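Long-range contacts in OmpA family protein (Klebsiella pneumoniae subsp. pneumoniae, PDB 7RJJ), which probably binds cell-wall peptidoglycan through its OmpA-like domain, the part in this crystal, which holds D-alanine: residues Val6-Ser11 and Glu113-Pro118; Trp43-Ala48 and Ser84-Gln89. All coordinates share one frame; numbering follows the deposited sequence.

Contact 1. Residues Val6-Ser11 and Glu113-Pro118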
loop_
_atom_site.group_PDB
_atom_site.type_symbol
_atom_site.label_atom_id
_atom_site.label_comp_id
_atom_site.label_asym_id
_atom_site.label_seq_id
_atom_site.Cartn_x
_atom_site.Cartn_y
_atom_site.Cartn_z
ATOM N N VAL A 6 -15.918 -5.984 -2.335
ATOM C CA VAL A 6 -14.641 -5.368 -1.873
ATOM C C VAL A 6 -14.294 -4.289 -2.901
ATOM O O VAL A 6 -14.584 -4.500 -4.088
ATOM C CB VAL A 6 -13.527 -6.422 -1.743
ATOM C CG1 VAL A 6 -12.139 -5.807 -1.612
ATOM C CG2 VAL A 6 -13.810 -7.374 -0.593
ATOM N N ILE A 7 -13.783 -3.149 -2.451
ATOM C CA ILE A 7 -13.410 -2.047 -3.385
ATOM C C ILE A 7 -11.885 -2.020 -3.469
ATOM O O ILE A 7 -11.251 -1.890 -2.430
ATOM C CB ILE A 7 -13.984 -0.695 -2.912
ATOM C CG1 ILE A 7 -15.503 -0.745 -2.738
ATOM C CG2 ILE A 7 -13.555 0.441 -3.834
ATOM C CD1 ILE A 7 -16.261 -1.158 -3.978
ATOM N N ARG A 8 -11.326 -2.159 -4.668
ATOM C CA ARG A 8 -9.845 -2.117 -4.811
ATOM C C ARG A 8 -9.457 -0.720 -5.286
ATOM O O ARG A 8 -10.024 -0.268 -6.295
ATOM C CB ARG A 8 -9.373 -3.237 -5.743
ATOM C CG ARG A 8 -9.589 -4.606 -5.123
ATOM C CD ARG A 8 -9.364 -5.802 -6.016
ATOM N NE ARG A 8 -9.598 -6.996 -5.209
ATOM C CZ ARG A 8 -10.795 -7.498 -4.906
ATOM N NH1 ARG A 8 -10.874 -8.586 -4.154
ATOM N NH2 ARG A 8 -11.901 -6.914 -5.338
ATOM N N LEU A 9 -8.583 -0.040 -4.544
ATOM C CA LEU A 9 -8.151 1.309 -4.972
ATOM C C LEU A 9 -7.024 1.137 -5.987
ATOM O O LEU A 9 -6.524 0.027 -6.097
ATOM C CB LEU A 9 -7.711 2.122 -3.756
ATOM C CG LEU A 9 -8.745 2.210 -2.635
ATOM C CD1 LEU A 9 -8.299 3.199 -1.572
ATOM C CD2 LEU A 9 -10.109 2.589 -3.185
ATOM N N ASP A 10 -6.695 2.179 -6.747
ATOM C CA ASP A 10 -5.591 2.039 -7.732
ATOM C C ASP A 10 -4.271 1.825 -6.984
ATOM O O ASP A 10 -4.118 2.386 -5.893
ATOM C CB ASP A 10 -5.511 3.250 -8.661
ATOM C CG ASP A 10 -6.654 3.336 -9.654
ATOM O OD1 ASP A 10 -7.815 3.189 -9.233
ATOM O OD2 ASP A 10 -6.366 3.479 -10.850
ATOM N N SER A 11 -3.363 1.038 -7.574
ATOM C CA SER A 11 -2.013 0.769 -7.015
ATOM C C SER A 11 -1.251 2.083 -6.869
ATOM O O SER A 11 -1.468 3.001 -7.655
ATOM C CB SER A 11 -1.249 -0.169 -7.917
ATOM O OG SER A 11 -0.023 -0.548 -7.311
ATOM N N GLU A 113 -1.070 -1.536 -2.351
ATOM C CA GLU A 113 -2.439 -1.749 -2.875
ATOM C C GLU A 113 -3.394 -1.640 -1.681
ATOM O O GLU A 113 -3.021 -2.145 -0.595
ATOM C CB GLU A 113 -2.569 -3.145 -3.491
ATOM C CG GLU A 113 -1.619 -3.438 -4.640
ATOM C CD GLU A 113 -1.958 -2.800 -5.974
ATOM O OE1 GLU A 113 -2.976 -2.053 -6.045
ATOM O OE2 GLU A 113 -1.221 -3.077 -6.960
ATOM N N ILE A 114 -4.530 -0.972 -1.854
ATOM C CA ILE A 114 -5.529 -0.835 -0.754
ATOM C C ILE A 114 -6.844 -1.474 -1.210
ATOM O O ILE A 114 -7.276 -1.229 -2.364
ATOM C CB ILE A 114 -5.704 0.639 -0.334
ATOM C CG1 ILE A 114 -4.401 1.217 0.226
ATOM C CG2 ILE A 114 -6.846 0.790 0.662
ATOM C CD1 ILE A 114 -4.441 2.701 0.506
ATOM N N SER A 115 -7.412 -2.319 -0.352
ATOM C CA SER A 115 -8.732 -2.935 -0.626
ATOM C C SER A 115 -9.665 -2.547 0.521
ATOM O O SER A 115 -9.211 -2.633 1.684
ATOM C CB SER A 115 -8.637 -4.421 -0.756
ATOM O OG SER A 115 -7.787 -4.787 -1.825
ATOM N N LEU A 116 -10.883 -2.100 0.213
ATOM C CA LEU A 116 -11.855 -1.735 1.286
ATOM C C LEU A 116 -12.830 -2.910 1.448
ATOM O O LEU A 116 -13.452 -3.321 0.456
ATOM C CB LEU A 116 -12.532 -0.415 0.929
ATOM C CG LEU A 116 -11.580 0.715 0.527
ATOM C CD1 LEU A 116 -12.348 1.971 0.148
ATOM C CD2 LEU A 116 -10.585 1.016 1.630
ATOM N N VAL A 117 -12.901 -3.464 2.658
ATOM C CA VAL A 117 -13.701 -4.692 2.913
ATOM C C VAL A 117 -14.865 -4.337 3.832
ATOM O O VAL A 117 -14.667 -3.931 4.969
ATOM C CB VAL A 117 -12.805 -5.794 3.507
ATOM C CG1 VAL A 117 -13.575 -7.075 3.733
ATOM C CG2 VAL A 117 -11.578 -6.038 2.636
ATOM N N PRO A 118 -16.116 -4.424 3.344
ATOM C CA PRO A 118 -17.272 -4.069 4.166
ATOM C C PRO A 118 -17.715 -5.119 5.201
ATOM O O PRO A 118 -18.292 -4.713 6.206
ATOM C CB PRO A 118 -18.377 -3.875 3.113
ATOM C CG PRO A 118 -17.989 -4.807 1.985
ATOM C CD PRO A 118 -16.475 -4.796 1.969
#
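The antiparallel edge of the four-stranded sheet is formed where I7 and R8, the short first strand, pair with L116 and S115 of strand 112-117. I7 and L116 are a hydrogen-bonded pair: I7 N donates to L116 O at 2.9 Å, and L116 N returns a bond to I7 O at 2.7 Å, both nearly straight. R8 and S115 form the non-hydrogen-bonded pair that follows, with their side chains on one face, where R8 CG passes S115 OG at 3.8 Å. Beyond the strand proper the pairing runs one bond further, from L9 N to I114 O at 2.8 Å, with an N-H...O angle of 169°.

On the other face the contacts across the segments are between apolar side chains. L9 is buried, and its CD1 rests on I114 CG2 at 3.6 Å, while its second methyl, CD2, reaches L116 CD1 at 4.1 Å, the two leucine side chains crossing at about a right angle. Helix 27-38 closes over this group, with S33 touching L9 and I114, and I37 touching L116. On the polar side V6, with CG1 anti to its backbone N (chi1 166°), sets that methyl over one face of the R8 guanidinium, offset toward the rim, and also against S115 CB.

At the far end E113 bends at chi2 (-76°), which carries its carboxylate across to S11. There S11 OG lies 2.8 Å from E113 OE2, a weak bond whose proton has another possible acceptor. The stronger partner of OE2 is R111, in a salt bridge that probably helps keep the carboxylate charged. A short N-terminal strand added antiparallel to the last strand, with a helix packed on one face, is the edge arrangement of the OmpA-like peptidoglycan-binding fold.

Contact 2. Residues Trp43-Ala48 and Ser84-Gln89; sequences WLIVVA and SCFAVQ
L44 meets the second segment first: with CG anti to the backbone N (chi1 179°), its CD1 comes down on C85 O and on A87 CB, the latter at 3.9 Å. The next residue opens the parallel pairing. I45 N donates to C85 O at 2.8 Å, and I45 O accepts from A87 N at 3.0 Å, so I45 bridges the residues on both sides of its register partner F86. Its side chain lies alongside that of F86, pointing the same way; CD1 sits 4.2 Å from the ring centroid, 29° off the normal, an off-centre CH-pi contact. The same methyl touches C85 CB at 3.6 Å.

V46 turns to the opposite face, where CG1 lies 3.6 Å from Q89 OE1. V47 repeats the backbone pattern of I45, its N bound to A87 O at 2.8 Å and its O to Q89 N, the latter less straight. On the I45 side of the sheet, V47 CG2 approaches the F86 ring at its edge, near the ring plane. A48 ends the run with CB against Q89 OE1, so the extended glutamine lays its amide oxygen beside both V46 and A48.

C85 is further tied by its disulfide to C123, near the C-terminal end of the chain. The two strands, inclined at 22°, are the parallel pair of a beta-alpha-beta crossover whose helix 57-77 covers the I45, V47 and F86 face through A68, R72 and M75, while strand 112-117 flanks 43-48 on its other edge.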
loop_
_atom_site.group_PDB
_atom_site.type_symbol
_atom_site.label_atom_id
_atom_site.label_comp_id
_atom_site.label_asym_id
_atom_site.label_seq_id
_atom_site.Cartn_x
_atom_site.Cartn_y
_atom_site.Cartn_z
ATOM N N TRP A 43 -15.328 0.863 6.740
ATOM C CA TRP A 43 -14.887 -0.349 6.001
ATOM C C TRP A 43 -13.467 -0.715 6.452
ATOM O O TRP A 43 -12.683 0.219 6.724
ATOM C CB TRP A 43 -14.920 -0.099 4.489
ATOM C CG TRP A 43 -16.278 0.020 3.874
ATOM C CD1 TRP A 43 -17.349 0.742 4.319
ATOM C CD2 TRP A 43 -16.653 -0.495 2.588
ATOM N NE1 TRP A 43 -18.387 0.635 3.434
ATOM C CE2 TRP A 43 -17.985 -0.109 2.355
ATOM C CE3 TRP A 43 -15.998 -1.275 1.632
ATOM C CZ2 TRP A 43 -18.677 -0.480 1.203
ATOM C CZ3 TRP A 43 -16.677 -1.638 0.496
ATOM C CH2 TRP A 43 -17.994 -1.237 0.278
ATOM N N LEU A 44 -13.148 -2.006 6.541
ATOM C CA LEU A 44 -11.749 -2.402 6.840
ATOM C C LEU A 44 -10.863 -1.960 5.667
ATOM O O LEU A 44 -11.213 -2.281 4.500
ATOM C CB LEU A 44 -11.646 -3.916 7.031
ATOM C CG LEU A 44 -10.240 -4.442 7.315
ATOM C CD1 LEU A 44 -9.750 -3.979 8.681
ATOM C CD2 LEU A 44 -10.195 -5.964 7.224
ATOM N N ILE A 45 -9.754 -1.293 5.974
ATOM C CA ILE A 45 -8.781 -0.789 4.961
ATOM C C ILE A 45 -7.633 -1.789 4.951
ATOM O O ILE A 45 -6.808 -1.756 5.891
ATOM C CB ILE A 45 -8.307 0.645 5.281
ATOM C CG1 ILE A 45 -9.476 1.597 5.545
ATOM C CG2 ILE A 45 -7.392 1.181 4.184
ATOM C CD1 ILE A 45 -9.057 2.911 6.137
ATOM N N VAL A 46 -7.631 -2.691 3.976
ATOM C CA VAL A 46 -6.528 -3.681 3.915
ATOM C C VAL A 46 -5.411 -3.030 3.103
ATOM O O VAL A 46 -5.631 -2.732 1.918
ATOM C CB VAL A 46 -6.982 -5.035 3.341
ATOM C CG1 VAL A 46 -5.801 -5.975 3.109
ATOM C CG2 VAL A 46 -8.040 -5.687 4.214
ATOM N N VAL A 47 -4.269 -2.805 3.736
ATOM C CA VAL A 47 -3.119 -2.115 3.088
ATOM C C VAL A 47 -2.040 -3.170 2.817
ATOM O O VAL A 47 -1.484 -3.703 3.787
ATOM C CB VAL A 47 -2.595 -0.965 3.968
ATOM C CG1 VAL A 47 -1.563 -0.138 3.215
ATOM C CG2 VAL A 47 -3.717 -0.070 4.460
ATOM N N ALA A 48 -1.803 -3.481 1.543
ATOM C CA ALA A 48 -0.859 -4.552 1.150
ATOM C C ALA A 48 0.374 -3.961 0.471
ATOM O O ALA A 48 0.217 -3.198 -0.526
ATOM C CB ALA A 48 -1.554 -5.541 0.251
ATOM N N SER A 84 -7.854 1.911 14.127
ATOM C CA SER A 84 -8.472 0.556 14.063
ATOM C C SER A 84 -9.005 0.232 12.663
ATOM O O SER A 84 -9.329 -0.941 12.435
ATOM C CB SER A 84 -9.567 0.397 15.083
ATOM O OG SER A 84 -10.662 1.242 14.799
ATOM N N CYS A 85 -9.074 1.208 11.753
ATOM C CA CYS A 85 -9.630 0.920 10.398
ATOM C C CYS A 85 -8.692 0.043 9.564
ATOM O O CYS A 85 -9.179 -0.599 8.608
ATOM C CB CYS A 85 -9.821 2.202 9.595
ATOM S SG CYS A 85 -10.973 3.373 10.349
ATOM N N PHE A 86 -7.405 0.017 9.913
ATOM C CA PHE A 86 -6.390 -0.626 9.042
ATOM C C PHE A 86 -5.993 -2.051 9.442
ATOM O O PHE A 86 -6.020 -2.431 10.632
ATOM C CB PHE A 86 -5.115 0.214 9.062
ATOM C CG PHE A 86 -5.332 1.661 8.701
ATOM C CD1 PHE A 86 -5.308 2.066 7.383
ATOM C CD2 PHE A 86 -5.583 2.613 9.682
ATOM C CE1 PHE A 86 -5.519 3.394 7.043
ATOM C CE2 PHE A 86 -5.796 3.939 9.340
ATOM C CZ PHE A 86 -5.757 4.325 8.020
ATOM N N ALA A 87 -5.645 -2.819 8.404
ATOM C CA ALA A 87 -5.048 -4.166 8.526
ATOM C C ALA A 87 -3.894 -4.185 7.525
ATOM O O ALA A 87 -4.158 -3.893 6.322
ATOM C CB ALA A 87 -6.062 -5.254 8.291
ATOM N N VAL A 88 -2.657 -4.383 7.998
ATOM C CA VAL A 88 -1.511 -4.312 7.043
ATOM C C VAL A 88 -1.039 -5.716 6.687
ATOM O O VAL A 88 -0.959 -6.587 7.562
ATOM C CB VAL A 88 -0.365 -3.386 7.508
ATOM C CG1 VAL A 88 -0.848 -1.946 7.685
ATOM C CG2 VAL A 88 0.343 -3.864 8.737
ATOM N N GLN A 89 -0.685 -5.869 5.412
ATOM C CA GLN A 89 -0.323 -7.154 4.776
ATOM C C GLN A 89 0.930 -6.964 3.930
ATOM O O GLN A 89 1.137 -5.847 3.448
ATOM C CB GLN A 89 -1.487 -7.557 3.869
ATOM C CG GLN A 89 -1.298 -8.856 3.109
ATOM C CD GLN A 89 -2.485 -9.145 2.218
ATOM O OE1 GLN A 89 -3.280 -8.267 1.897
ATOM N NE2 GLN A 89 -2.591 -10.382 1.768
#

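From the N terminus, the chain lays down residues 6-11 and only pairs them about a hundred residues later with 113-118, so contact 1 closes a loop that takes in most of the domain. Contact 2 is nested inside it, closing the shorter excursion through helix 57-77. Strands 112-117 and 43-49 are neighbours and join the two contacts directly: V117 N lies 2.8 Å from L44 O and E113 N 2.8 Å from A48 O, both probable hydrogen bonds. W43 also packs on P118, CZ3 to CD 3.5 Å. With that central pairing, the contacts give the order 7-8, 112-117, 43-49, 86-90, with strands 7-8 and 86-90 outermost.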